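Local coordinates for protein prolyl-tRNA synthetase (Naegleria fowleri, PDB 6UYH) that probably attaches proline to its cognate tRNA, using ATP to form a prolyl-adenylate first, and is caught here with halofuginone and an ATP analogue, at residues 146-151 and 163-168; 43-48 and 154-159. All blocks are in the same frame, centred on the assembly; numbering follows the deposited sequence. Where two conformers were deposited one is given.

In the fold
Both interactions are buried, lie about 11 Å apart between centres and touch the second subunit. They share one stretch of chain: interaction 1 pairs the strands 140-149 and 164-174, and the 154-159 segment of interaction 2 lies in the loop between them. Interaction 1 is rich in backbone hydrogen bonds and turns the face carrying F165 and W167 to the nucleotide, with W167 also meeting the inhibitor. Interaction 2 has no hydrogen bond between its segments. It packs aromatic and small apolar groups of that loop on residues 43-47. The two meet where R163 N lies 2.8 Å from G43 O, a probable hydrogen bond, and where the rings of Y166 and F47 pack edge-to-face.

Interaction 1: residues 146-151 and 163-168; sequences TNVVRW and REFYWQ. With ANP (phosphoaminophosphonic acid-adenylate ester), chain C; HFG (7-bromo-6-chloro-3-{3-[(2R,3S)-3-hydroxypiperidin-2-yl]-2-oxopropyl}quinazolin-4(3H)-one), chain D.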
# COMPACT_ATOMS: atom_id res chain seq x y z
N THR A 146 -4.01 -4.66 -1.49
CA THR A 146 -3.05 -5.71 -1.79
C THR A 146 -2.90 -5.90 -3.30
O THR A 146 -3.73 -5.44 -4.09
CB THR A 146 -3.45 -7.08 -1.20
OG1 THR A 146 -4.58 -7.59 -1.91
CG2 THR A 146 -3.82 -6.99 0.25
N ASN A 147 -1.86 -6.64 -3.67
CA ASN A 147 -1.76 -7.17 -5.03
C ASN A 147 -2.41 -8.56 -5.11
O ASN A 147 -2.50 -9.28 -4.13
CB ASN A 147 -0.30 -7.21 -5.52
CG ASN A 147 0.62 -7.99 -4.61
OD1 ASN A 147 0.33 -8.23 -3.44
ND2 ASN A 147 1.77 -8.36 -5.14
N VAL A 148 -2.86 -8.90 -6.31
CA VAL A 148 -3.61 -10.12 -6.58
C VAL A 148 -3.02 -10.74 -7.84
O VAL A 148 -2.63 -10.01 -8.76
CB VAL A 148 -5.11 -9.83 -6.79
CG1 VAL A 148 -5.91 -11.11 -6.70
CG2 VAL A 148 -5.60 -8.80 -5.77
N VAL A 149 -2.97 -12.07 -7.90
CA VAL A 149 -2.41 -12.78 -9.06
C VAL A 149 -3.44 -13.76 -9.57
O VAL A 149 -3.91 -14.63 -8.83
CB VAL A 149 -1.11 -13.51 -8.72
CG1 VAL A 149 -0.63 -14.34 -9.92
CG2 VAL A 149 -0.03 -12.51 -8.28
N ARG A 150 -3.78 -13.65 -10.86
CA ARG A 150 -4.62 -14.64 -11.53
C ARG A 150 -4.04 -14.89 -12.91
O ARG A 150 -3.84 -13.94 -13.68
CB ARG A 150 -6.08 -14.16 -11.66
CG ARG A 150 -6.76 -13.91 -10.33
CD ARG A 150 -8.10 -13.21 -10.49
NE ARG A 150 -8.71 -12.96 -9.19
CZ ARG A 150 -9.92 -12.43 -9.01
NH1 ARG A 150 -10.65 -12.10 -10.06
NH2 ARG A 150 -10.38 -12.24 -7.78
N TRP A 151 -3.79 -16.15 -13.23
CA TRP A 151 -3.26 -16.49 -14.55
C TRP A 151 -4.42 -16.48 -15.55
O TRP A 151 -4.92 -17.52 -16.00
CB TRP A 151 -2.52 -17.81 -14.53
CG TRP A 151 -1.19 -17.66 -15.17
CD1 TRP A 151 -0.76 -18.24 -16.33
CD2 TRP A 151 -0.11 -16.83 -14.72
NE1 TRP A 151 0.52 -17.85 -16.62
CE2 TRP A 151 0.94 -16.98 -15.65
CE3 TRP A 151 0.07 -15.98 -13.63
CZ2 TRP A 151 2.16 -16.31 -15.51
CZ3 TRP A 151 1.28 -15.32 -13.49
CH2 TRP A 151 2.31 -15.49 -14.43
N ARG A 163 -2.55 -9.77 -15.14
CA ARG A 163 -2.32 -11.01 -14.39
C ARG A 163 -1.89 -10.73 -12.95
O ARG A 163 -2.19 -11.54 -12.06
CB ARG A 163 -1.29 -11.88 -15.10
CG ARG A 163 -1.90 -12.56 -16.33
CD ARG A 163 -0.92 -13.51 -16.98
NE ARG A 163 -1.60 -14.52 -17.78
CZ ARG A 163 -0.97 -15.42 -18.53
NH1 ARG A 163 0.35 -15.42 -18.57
NH2 ARG A 163 -1.67 -16.31 -19.23
N GLU A 164 -1.18 -9.63 -12.72
CA GLU A 164 -1.09 -9.03 -11.39
C GLU A 164 -1.90 -7.75 -11.43
O GLU A 164 -1.76 -6.96 -12.37
CB GLU A 164 0.36 -8.72 -10.99
CG GLU A 164 0.44 -8.13 -9.58
CD GLU A 164 1.85 -7.75 -9.14
OE1 GLU A 164 2.76 -7.68 -9.98
OE2 GLU A 164 2.04 -7.52 -7.93
N PHE A 165 -2.77 -7.56 -10.44
CA PHE A 165 -3.48 -6.30 -10.31
C PHE A 165 -3.53 -5.91 -8.84
O PHE A 165 -3.12 -6.67 -7.97
CB PHE A 165 -4.90 -6.36 -10.95
CG PHE A 165 -5.83 -7.40 -10.38
CD1 PHE A 165 -6.76 -7.05 -9.41
CD2 PHE A 165 -5.83 -8.71 -10.86
CE1 PHE A 165 -7.66 -7.98 -8.90
CE2 PHE A 165 -6.74 -9.65 -10.36
CZ PHE A 165 -7.65 -9.28 -9.38
N TYR A 166 -3.99 -4.70 -8.59
CA TYR A 166 -4.04 -4.15 -7.23
C TYR A 166 -5.49 -3.84 -6.91
O TYR A 166 -6.25 -3.40 -7.78
CB TYR A 166 -3.16 -2.89 -7.13
CG TYR A 166 -1.78 -3.19 -7.66
CD1 TYR A 166 -0.85 -3.83 -6.87
CD2 TYR A 166 -1.44 -2.92 -8.99
CE1 TYR A 166 0.41 -4.16 -7.36
CE2 TYR A 166 -0.17 -3.26 -9.50
CZ TYR A 166 0.74 -3.89 -8.67
OH TYR A 166 1.99 -4.22 -9.15
N TRP A 167 -5.89 -4.10 -5.66
CA TRP A 167 -7.27 -3.85 -5.28
C TRP A 167 -7.33 -3.53 -3.80
O TRP A 167 -6.31 -3.54 -3.10
CB TRP A 167 -8.19 -5.02 -5.66
CG TRP A 167 -8.12 -6.30 -4.81
CD1 TRP A 167 -7.32 -6.56 -3.72
CD2 TRP A 167 -8.89 -7.48 -5.04
NE1 TRP A 167 -7.58 -7.84 -3.25
CE2 TRP A 167 -8.54 -8.42 -4.04
CE3 TRP A 167 -9.87 -7.83 -5.98
CZ2 TRP A 167 -9.11 -9.69 -3.97
CZ3 TRP A 167 -10.44 -9.09 -5.91
CH2 TRP A 167 -10.05 -10.00 -4.92
N GLN A 168 -8.53 -3.22 -3.32
CA GLN A 168 -8.87 -3.45 -1.93
C GLN A 168 -9.89 -4.57 -1.91
O GLN A 168 -10.72 -4.67 -2.83
CB GLN A 168 -9.45 -2.21 -1.23
CG GLN A 168 -10.71 -1.58 -1.90
CD GLN A 168 -12.04 -2.32 -1.66
OE1 GLN A 168 -12.94 -2.28 -2.51
NE2 GLN A 168 -12.18 -2.98 -0.49
PG ANP C . -14.12 -10.62 -14.44
O1G ANP C . -15.16 -11.13 -15.32
O2G ANP C . -12.88 -11.61 -14.50
O3G ANP C . -13.75 -9.18 -14.98
PB ANP C . -14.30 -11.37 -11.55
O1B ANP C . -15.46 -12.11 -11.08
O2B ANP C . -13.13 -12.36 -11.84
N3B ANP C . -14.62 -10.46 -12.89
PA ANP C . -13.79 -10.34 -8.89
O1A ANP C . -15.15 -10.33 -8.30
O2A ANP C . -13.03 -11.54 -8.44
O3A ANP C . -13.82 -10.35 -10.48
O5' ANP C . -12.88 -9.05 -8.58
C5' ANP C . -13.30 -7.79 -7.99
C4' ANP C . -13.12 -6.72 -9.03
O4' ANP C . -11.74 -6.70 -9.47
C3' ANP C . -13.92 -6.97 -10.30
O3' ANP C . -15.25 -6.47 -10.15
C2' ANP C . -13.13 -6.21 -11.36
O2' ANP C . -13.58 -4.87 -11.45
C1' ANP C . -11.68 -6.32 -10.84
N9 ANP C . -10.87 -7.29 -11.55
C8 ANP C . -11.13 -8.63 -11.72
N7 ANP C . -10.22 -9.27 -12.41
C5 ANP C . -9.29 -8.29 -12.72
C6 ANP C . -8.08 -8.33 -13.43
N6 ANP C . -7.54 -9.44 -13.95
N1 ANP C . -7.41 -7.16 -13.58
C2 ANP C . -7.91 -6.05 -13.02
N3 ANP C . -9.02 -5.90 -12.31
C4 ANP C . -9.68 -7.07 -12.20
O4' HFG D . -12.60 -12.99 -5.73
C21 HFG D . -13.77 -13.32 -5.85
C3' HFG D . -14.83 -12.90 -4.86
C2' HFG D . -14.54 -11.60 -4.09
N1' HFG D . -13.40 -11.73 -3.17
C6' HFG D . -13.23 -10.54 -2.33
C5' HFG D . -13.01 -9.30 -3.15
C4' HFG D . -14.14 -9.13 -4.18
C39 HFG D . -14.31 -10.40 -5.00
O7' HFG D . -15.42 -10.24 -5.89
C1' HFG D . -14.23 -14.20 -7.02
N3 HFG D . -13.12 -14.97 -7.59
C4 HFG D . -12.59 -15.99 -6.82
O11 HFG D . -13.05 -16.27 -5.73
C10 HFG D . -11.42 -16.64 -7.43
C5 HFG D . -10.78 -17.70 -6.78
C2 HFG D . -12.60 -14.63 -8.81
N1 HFG D . -11.57 -15.16 -9.37
C9 HFG D . -10.94 -16.19 -8.66
C8 HFG D . -9.79 -16.75 -9.21
C7 HFG D . -9.16 -17.78 -8.53
BR1 HFG D . -7.54 -18.45 -9.25
C6 HFG D . -9.66 -18.27 -7.35
CL1 HFG D . -8.95 -19.65 -6.57
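R163 lays its guanidinium flat on the indole of W151, a cation-pi stack with CZ 3.6 Å from the centroid of the five-membered ring. Its carbonyl accepts the N-H of R150. E164 holds CG opposite its backbone N (chi1 -178°) and stays extended, which carries OE2 to a nearly straight bond from N147 ND2 at 2.9 Å. The donor comes on the anti side, tilted 24° out of the carboxylate plane, while OE1 is bonded to L78 N of the second subunit. N147 OD1 is held by R117. F165 exchanges two backbone bonds with V148. V148 CB sits over one face of its ring, and the adenine of ANP covers the other, with ANP C6 3.4 Å from CD2. R150 CD meets the ring edge. R150 NH1 and NH2 both grip ANP O2A, and HFG N1 lies over the guanidinium centre. Y166 rests its CE1 against N147 CB. W167 pairs with T146 through two backbone bonds, and in the modelled conformer V148 CG2 lies over the face of its five-membered ring. This is an antiparallel strand pair of the class II catalytic core, with R150, the motif 2 arginine, on the alpha-phosphate and a face of F165 against the adenine.

Interaction 2: residues 43-48 and 154-159; sequences GCYIFR and KHAVPF. With EDO (1,2-ethanediol), chain L; EDO (1,2-ethanediol), chain P.
Y45 reaches across to residues 154-159. Its CB points toward that loop, and CG stands beside the backbone N (chi1 -51°), which sends the ring over P158. CD1 comes near an ethanediol probably left from the crystallisation liquor, 3.5 Å from its O1. CD2 is at the margin of the contact, 4.1 Å from P158 CA. CE1 meets P158 CG at 3.7 Å, while CE2 and CZ lie over P158 CA. That CA makes a CH-pi contact with the ring face, 21° off the normal. At the tip, OH rests against A156 CB and beside P158 N and CD. The methyl of A156 is thus shared, since it also touches G43 CA at 3.6 Å. The N-H of G43 is bonded to O2 of the same ethanediol, whose O1 bonds to C44 O.

Residues 154-159 lie in the loop that joins strands 140-149 and 164-174 of the class II catalytic core. This is consistent with the motif 2 loop of class II synthetases, which borders the ATP site, and F159 is part of the ANP pocket. Strand 45-47 pairs with 36-38, and L36 of that neighbour touches Y45, P158 and F159.

F47 and F159 form the second half of the contact. They make an offset edge-to-face pair: the edge of F159 is directed to the face of F47, with centroids 5.5 Å apart and planes at 84°. CB of F159 points away from strand 45-47, yet its ring comes back to place CE1 3.7 Å from F47 CE2. Helix 274-283 also packs on F159, through L276 and I280.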
# COMPACT_ATOMS: atom_id res chain seq x y z
N GLY A 43 1.16 -9.72 -19.36
CA GLY A 43 0.01 -9.36 -18.55
C GLY A 43 0.33 -8.58 -17.30
O GLY A 43 -0.57 -8.38 -16.47
N CYS A 44 1.57 -8.15 -17.12
CA CYS A 44 1.99 -7.34 -16.00
C CYS A 44 2.48 -6.01 -16.53
O CYS A 44 3.10 -5.95 -17.59
CB CYS A 44 3.10 -8.04 -15.21
SG CYS A 44 2.53 -9.63 -14.53
N TYR A 45 2.18 -4.93 -15.80
CA TYR A 45 2.47 -3.59 -16.28
C TYR A 45 3.10 -2.76 -15.18
O TYR A 45 2.90 -3.02 -13.99
CB TYR A 45 1.20 -2.89 -16.79
CG TYR A 45 0.43 -3.75 -17.79
CD1 TYR A 45 0.78 -3.75 -19.13
CD2 TYR A 45 -0.62 -4.57 -17.38
CE1 TYR A 45 0.10 -4.55 -20.05
CE2 TYR A 45 -1.30 -5.38 -18.29
CZ TYR A 45 -0.94 -5.35 -19.62
OH TYR A 45 -1.60 -6.13 -20.54
N ILE A 46 3.85 -1.75 -15.60
CA ILE A 46 4.52 -0.81 -14.70
C ILE A 46 3.64 0.43 -14.53
O ILE A 46 3.26 1.07 -15.52
CB ILE A 46 5.89 -0.41 -15.26
CG1 ILE A 46 6.80 -1.64 -15.35
CG2 ILE A 46 6.52 0.72 -14.43
CD1 ILE A 46 7.96 -1.47 -16.31
N PHE A 47 3.31 0.77 -13.27
CA PHE A 47 2.49 1.95 -12.95
C PHE A 47 3.44 3.10 -12.61
O PHE A 47 4.07 3.09 -11.55
CB PHE A 47 1.55 1.70 -11.77
CG PHE A 47 0.46 0.69 -12.02
CD1 PHE A 47 0.75 -0.60 -12.42
CD2 PHE A 47 -0.86 1.02 -11.79
CE1 PHE A 47 -0.26 -1.53 -12.64
CE2 PHE A 47 -1.89 0.09 -11.99
CZ PHE A 47 -1.58 -1.18 -12.42
N ARG A 48 3.53 4.08 -13.50
CA ARG A 48 4.43 5.21 -13.33
C ARG A 48 3.80 6.26 -12.40
O ARG A 48 2.62 6.15 -12.04
CB ARG A 48 4.79 5.76 -14.71
CG ARG A 48 5.57 4.76 -15.57
CD ARG A 48 5.93 5.34 -16.94
NE ARG A 48 7.03 6.30 -16.83
CZ ARG A 48 7.61 6.89 -17.88
NH1 ARG A 48 7.18 6.64 -19.11
NH2 ARG A 48 8.62 7.74 -17.69
N LYS A 154 -8.01 -15.16 -20.64
CA LYS A 154 -8.32 -14.12 -21.62
C LYS A 154 -7.09 -13.25 -21.90
O LYS A 154 -6.20 -13.12 -21.07
CB LYS A 154 -9.46 -13.25 -21.10
CG LYS A 154 -10.81 -13.95 -21.04
CD LYS A 154 -11.82 -13.08 -20.31
CE LYS A 154 -13.21 -13.69 -20.34
NZ LYS A 154 -14.16 -12.83 -19.58
N HIS A 155 -7.06 -12.67 -23.10
CA HIS A 155 -6.01 -11.71 -23.46
C HIS A 155 -5.92 -10.58 -22.44
O HIS A 155 -6.93 -10.00 -22.04
CB HIS A 155 -6.31 -11.14 -24.85
CG HIS A 155 -5.14 -10.48 -25.51
ND1 HIS A 155 -4.82 -9.15 -25.30
CD2 HIS A 155 -4.23 -10.95 -26.39
CE1 HIS A 155 -3.75 -8.84 -26.01
NE2 HIS A 155 -3.38 -9.91 -26.69
N ALA A 156 -4.69 -10.27 -22.01
CA ALA A 156 -4.51 -9.21 -21.03
C ALA A 156 -4.81 -7.85 -21.65
O ALA A 156 -4.63 -7.63 -22.85
CB ALA A 156 -3.09 -9.25 -20.45
N VAL A 157 -5.32 -6.94 -20.82
CA VAL A 157 -5.63 -5.58 -21.23
C VAL A 157 -5.08 -4.65 -20.15
O VAL A 157 -5.42 -4.80 -18.97
CB VAL A 157 -7.14 -5.34 -21.41
CG1 VAL A 157 -7.43 -3.87 -21.78
CG2 VAL A 157 -7.71 -6.28 -22.48
N PRO A 158 -4.20 -3.71 -20.49
CA PRO A 158 -3.66 -2.80 -19.46
C PRO A 158 -4.79 -2.24 -18.60
O PRO A 158 -5.83 -1.82 -19.12
CB PRO A 158 -2.96 -1.71 -20.28
CG PRO A 158 -2.50 -2.45 -21.52
CD PRO A 158 -3.64 -3.42 -21.83
N PHE A 159 -4.59 -2.31 -17.28
CA PHE A 159 -5.52 -1.91 -16.23
C PHE A 159 -6.77 -2.79 -16.16
O PHE A 159 -7.10 -3.26 -15.07
CB PHE A 159 -5.96 -0.44 -16.37
CG PHE A 159 -4.81 0.54 -16.35
CD1 PHE A 159 -3.99 0.65 -15.23
CD2 PHE A 159 -4.57 1.35 -17.44
CE1 PHE A 159 -2.93 1.55 -15.21
CE2 PHE A 159 -3.52 2.26 -17.43
CZ PHE A 159 -2.70 2.36 -16.31
C1 EDO L . 3.25 -7.04 -20.73
O1 EDO L . 3.48 -5.71 -20.27
C2 EDO L . 2.16 -7.03 -21.79
O2 EDO L . 1.51 -8.31 -21.83
C1 EDO P . -17.49 -15.83 -20.76
O1 EDO P . -16.15 -15.77 -21.25
C2 EDO P . -17.63 -14.82 -19.62
O2 EDO P . -17.14 -13.56 -20.08